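Local coordinates for putative secreted endoglycosylceramidase (Rhodococcus hoagii, PDB 6JYZ), which probably acts as an endogalactosylceramidase of glycoside hydrolase family 5, splitting glycan from ceramide in galactose-linked glycosphingolipids, at residues Val103-Lys114 with Leu204-Val214. Numbering follows the deposited sequence.
Sequences VARIREAVQDAK and LAAEFRNEPAV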
loop_
_atom_site.group_PDB
_atom_site.type_symbol
_atom_site.label_atom_id
_atom_site.label_comp_id
_atom_site.label_asym_id
_atom_site.label_seq_id
_atom_site.Cartn_x
_atom_site.Cartn_y
_atom_site.Cartn_z
ATOM N N VAL A 103 11.000 14.899 5.210
ATOM C CA VAL A 103 9.618 15.317 5.047
ATOM C C VAL A 103 9.462 16.128 3.779
ATOM O O VAL A 103 8.463 15.977 3.063
ATOM C CB VAL A 103 9.098 16.121 6.251
ATOM C CG1 VAL A 103 7.684 16.624 5.961
ATOM C CG2 VAL A 103 9.092 15.210 7.490
ATOM N N ALA A 104 10.440 16.990 3.415
ATOM C CA ALA A 104 10.279 17.764 2.181
ATOM C C ALA A 104 10.347 16.840 0.986
ATOM O O ALA A 104 9.648 17.142 0.000
ATOM C CB ALA A 104 11.408 18.810 2.127
ATOM N N ARG A 105 11.095 15.733 1.005
ATOM C CA ARG A 105 11.018 14.810 -0.120
ATOM C C ARG A 105 9.649 14.153 -0.162
ATOM O O ARG A 105 9.098 13.948 -1.280
ATOM C CB ARG A 105 12.058 13.707 0.040
ATOM C CG ARG A 105 13.507 14.235 -0.044
ATOM C CD ARG A 105 14.592 13.251 0.299
ATOM N NE ARG A 105 14.603 12.162 -0.667
ATOM C CZ ARG A 105 15.110 10.976 -0.402
ATOM N NH1 ARG A 105 15.528 10.656 0.814
ATOM N NH2 ARG A 105 15.111 10.066 -1.355
ATOM N N ILE A 106 9.063 13.792 0.965
ATOM C CA ILE A 106 7.686 13.260 0.987
ATOM C C ILE A 106 6.739 14.297 0.403
ATOM O O ILE A 106 5.856 13.971 -0.432
ATOM C CB ILE A 106 7.290 12.880 2.416
ATOM C CG1 ILE A 106 8.189 11.766 2.948
ATOM C CG2 ILE A 106 5.821 12.441 2.444
ATOM C CD1 ILE A 106 7.957 11.435 4.414
ATOM N N ARG A 107 6.851 15.560 0.808
ATOM C CA ARG A 107 5.934 16.581 0.347
ATOM C C ARG A 107 6.107 16.799 -1.143
ATOM O O ARG A 107 5.066 16.970 -1.826
ATOM C CB ARG A 107 6.211 17.885 1.118
ATOM C CG ARG A 107 5.202 18.977 0.758
ATOM C CD ARG A 107 5.384 20.240 1.604
ATOM N NE ARG A 107 4.973 19.969 2.997
ATOM C CZ ARG A 107 5.755 19.908 4.063
ATOM N NH1 ARG A 107 7.064 20.005 3.943
ATOM N NH2 ARG A 107 5.179 19.578 5.217
ATOM N N GLU A 108 7.286 16.732 -1.672
ATOM C CA GLU A 108 7.467 16.820 -3.118
ATOM C C GLU A 108 6.782 15.671 -3.829
ATOM O O GLU A 108 6.159 15.886 -4.876
ATOM C CB GLU A 108 8.972 16.884 -3.435
ATOM C CG GLU A 108 9.269 16.970 -4.933
ATOM C CD GLU A 108 10.766 16.822 -5.114
ATOM O OE1 GLU A 108 11.361 15.784 -4.783
ATOM O OE2 GLU A 108 11.363 17.833 -5.471
ATOM N N ALA A 109 6.897 14.437 -3.305
ATOM C CA ALA A 109 6.181 13.312 -3.908
ATOM C C ALA A 109 4.679 13.502 -3.811
ATOM O O ALA A 109 3.956 13.191 -4.812
ATOM C CB ALA A 109 6.607 12.023 -3.194
ATOM N N VAL A 110 4.140 13.997 -2.721
ATOM C CA VAL A 110 2.722 14.234 -2.593
ATOM C C VAL A 110 2.289 15.244 -3.636
ATOM O O VAL A 110 1.207 15.112 -4.236
ATOM C CB VAL A 110 2.365 14.712 -1.185
ATOM C CG1 VAL A 110 0.941 15.206 -1.072
ATOM C CG2 VAL A 110 2.555 13.560 -0.174
ATOM N N GLN A 111 3.073 16.323 -3.825
ATOM C CA GLN A 111 2.686 17.376 -4.771
ATOM C C GLN A 111 2.839 16.875 -6.198
ATOM O O GLN A 111 1.933 17.161 -7.011
ATOM C CB GLN A 111 3.609 18.599 -4.536
ATOM C CG GLN A 111 3.121 19.808 -5.383
ATOM C CD GLN A 111 1.740 20.279 -4.958
ATOM O OE1 GLN A 111 1.401 20.495 -3.801
ATOM N NE2 GLN A 111 0.849 20.408 -5.918
ATOM N N ASP A 112 3.850 16.131 -6.540
ATOM C CA ASP A 112 3.963 15.576 -7.875
ATOM C C ASP A 112 2.835 14.601 -8.165
ATOM O O ASP A 112 2.253 14.600 -9.285
ATOM C CB ASP A 112 5.289 14.849 -8.045
ATOM C CG ASP A 112 6.522 15.771 -8.124
ATOM O OD1 ASP A 112 6.351 16.994 -8.482
ATOM O OD2 ASP A 112 7.635 15.242 -7.903
ATOM N N ALA A 113 2.444 13.784 -7.193
ATOM C CA ALA A 113 1.272 12.925 -7.377
ATOM C C ALA A 113 0.033 13.789 -7.555
ATOM O O ALA A 113 -0.745 13.547 -8.510
ATOM C CB ALA A 113 1.188 11.994 -6.146
ATOM N N LYS A 114 -0.224 14.771 -6.727
ATOM C CA LYS A 114 -1.424 15.587 -6.812
ATOM C C LYS A 114 -1.510 16.298 -8.162
ATOM O O LYS A 114 -2.619 16.349 -8.749
ATOM C CB LYS A 114 -1.430 16.557 -5.630
ATOM C CG LYS A 114 -2.612 17.520 -5.523
ATOM C CD LYS A 114 -2.336 18.563 -4.367
ATOM C CE LYS A 114 -3.624 19.336 -4.070
ATOM N NZ LYS A 114 -3.603 20.140 -2.799
ATOM N N LEU A 204 4.516 13.753 11.691
ATOM C CA LEU A 204 4.286 13.674 10.249
ATOM C C LEU A 204 2.869 14.053 9.895
ATOM O O LEU A 204 2.676 14.763 8.877
ATOM C CB LEU A 204 4.633 12.246 9.787
ATOM C CG LEU A 204 4.512 12.040 8.274
ATOM C CD1 LEU A 204 5.440 12.994 7.509
ATOM C CD2 LEU A 204 4.808 10.606 7.904
ATOM N N ALA A 205 1.875 13.641 10.687
ATOM C CA ALA A 205 0.517 14.037 10.346
ATOM C C ALA A 205 0.392 15.547 10.400
ATOM O O ALA A 205 -0.373 16.133 9.611
ATOM C CB ALA A 205 -0.469 13.385 11.319
ATOM N N ALA A 206 1.014 16.189 11.363
ATOM C CA ALA A 206 0.955 17.649 11.437
ATOM C C ALA A 206 1.451 18.280 10.126
ATOM O O ALA A 206 0.895 19.338 9.742
ATOM C CB ALA A 206 1.740 18.184 12.647
ATOM N N GLU A 207 2.412 17.700 9.452
ATOM C CA GLU A 207 2.970 18.238 8.216
ATOM C C GLU A 207 2.022 18.170 7.060
ATOM O O GLU A 207 2.296 18.819 6.020
ATOM C CB GLU A 207 4.247 17.455 7.899
ATOM C CG GLU A 207 5.369 17.603 8.885
ATOM C CD GLU A 207 5.991 18.956 8.922
ATOM O OE1 GLU A 207 6.069 19.656 7.917
ATOM O OE2 GLU A 207 6.435 19.332 10.014
ATOM N N PHE A 208 0.911 17.410 7.174
ATOM C CA PHE A 208 -0.021 17.234 6.073
ATOM C C PHE A 208 -1.446 17.460 6.516
ATOM O O PHE A 208 -2.381 17.117 5.767
ATOM C CB PHE A 208 0.179 15.841 5.448
ATOM C CG PHE A 208 1.483 15.717 4.736
ATOM C CD1 PHE A 208 1.662 16.334 3.473
ATOM C CD2 PHE A 208 2.572 15.103 5.326
ATOM C CE1 PHE A 208 2.896 16.262 2.842
ATOM C CE2 PHE A 208 3.799 15.066 4.707
ATOM C CZ PHE A 208 3.973 15.659 3.452
ATOM N N ARG A 209 -1.654 18.092 7.660
ATOM C CA ARG A 209 -2.969 18.153 8.258
ATOM C C ARG A 209 -4.007 18.941 7.430
ATOM O O ARG A 209 -5.220 18.719 7.646
ATOM C CB ARG A 209 -2.914 18.682 9.707
ATOM C CG ARG A 209 -2.497 20.143 9.791
ATOM C CD ARG A 209 -2.318 20.436 11.265
ATOM N NE ARG A 209 -1.982 21.857 11.496
ATOM C CZ ARG A 209 -0.772 22.370 11.517
ATOM N NH1 ARG A 209 0.266 21.650 11.134
ATOM N NH2 ARG A 209 -0.604 23.659 11.860
ATOM N N ASN A 210 -3.497 19.826 6.539
ATOM C CA ASN A 210 -4.449 20.557 5.712
ATOM C C ASN A 210 -4.367 20.145 4.250
ATOM O O ASN A 210 -4.893 20.836 3.403
ATOM C CB ASN A 210 -4.242 22.100 5.865
ATOM C CG ASN A 210 -4.993 22.664 7.056
ATOM O OD1 ASN A 210 -6.210 22.569 7.068
ATOM N ND2 ASN A 210 -4.247 23.066 8.063
ATOM N N GLU A 211 -3.739 19.007 3.941
ATOM C CA GLU A 211 -3.505 18.612 2.540
ATOM C C GLU A 211 -4.542 17.566 2.100
ATOM O O GLU A 211 -4.459 16.385 2.527
ATOM C CB GLU A 211 -2.106 17.977 2.471
ATOM C CG GLU A 211 -1.751 17.500 1.083
ATOM C CD GLU A 211 -2.009 18.512 0.000
ATOM O OE1 GLU A 211 -1.169 19.409 -0.123
ATOM O OE2 GLU A 211 -3.018 18.439 -0.712
ATOM N N PRO A 212 -5.499 17.901 1.250
ATOM C CA PRO A 212 -6.510 16.916 0.847
ATOM C C PRO A 212 -5.899 15.818 -0.031
ATOM O O PRO A 212 -6.532 14.744 -0.126
ATOM C CB PRO A 212 -7.547 17.745 0.041
ATOM C CG PRO A 212 -6.759 18.939 -0.454
ATOM C CD PRO A 212 -5.767 19.268 0.667
ATOM N N ALA A 213 -4.761 16.014 -0.666
ATOM C CA ALA A 213 -4.228 14.951 -1.503
ATOM C C ALA A 213 -3.744 13.800 -0.671
ATOM O O ALA A 213 -3.472 12.747 -1.247
ATOM C CB ALA A 213 -3.110 15.528 -2.307
ATOM N N VAL A 214 -3.497 13.966 0.623
ATOM C CA VAL A 214 -3.093 12.848 1.462
ATOM C C VAL A 214 -4.380 12.152 1.890
ATOM O O VAL A 214 -5.230 12.716 2.570
ATOM C CB VAL A 214 -2.251 13.318 2.646
ATOM C CG1 VAL A 214 -2.075 12.195 3.708
ATOM C CG2 VAL A 214 -0.893 13.815 2.159
HETATM O O HOH W 1 2.107 19.820 3.397
HETATM O O HOH W 2 -0.907 21.024 -2.491
#
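Arg107 passes at a slant across the end of the Phe208 ring and then grips Glu207. Its CG stands anti to the backbone N (chi1 -175°). Arg107 CB rests 3.9 Å from Phe208 CZ and CG passes near Phe208 CE1, carrying the chain past the end of the ring. A bend at chi3 brings the guanidinium round so that one face covers Phe208 CZ, its plane 26° from that of the ring. NE donates to a water that in turn donates to Glu207 O. Arg107 NH2 bonds, close to the guanidinium plane, to Glu207 O and, at 2.8 Å in a salt bridge, to Glu207 OE1 on its anti lone pair, so the guanidinium is held against rotation and the Glu207 carbonyl is satisfied by NH2 and the water. Beneath this polar rim, Phe208 points CZ between Ile106 CG2, 3.8 Å away, and the Arg107 backbone, while Val110 CG2 nears CE1. Val110 CG1 packs on Val214 CG2 at 4.0 Å. At the far end, extended Lys114 runs its CD 3.7 Å from Ala213 CB. Its NZ reaches the syn lone pair of Glu211 OE2, whose anti lone pair takes Ala213 N, and a second water links Gln111, Lys114 and Glu211. Phe208 and Ile106 also meet Leu122 of parallel strand 119-124: an outer helix of the (beta/alpha)8 barrel packs on the neighbouring alpha-to-beta loop, as in family 5 glycoside hydrolases.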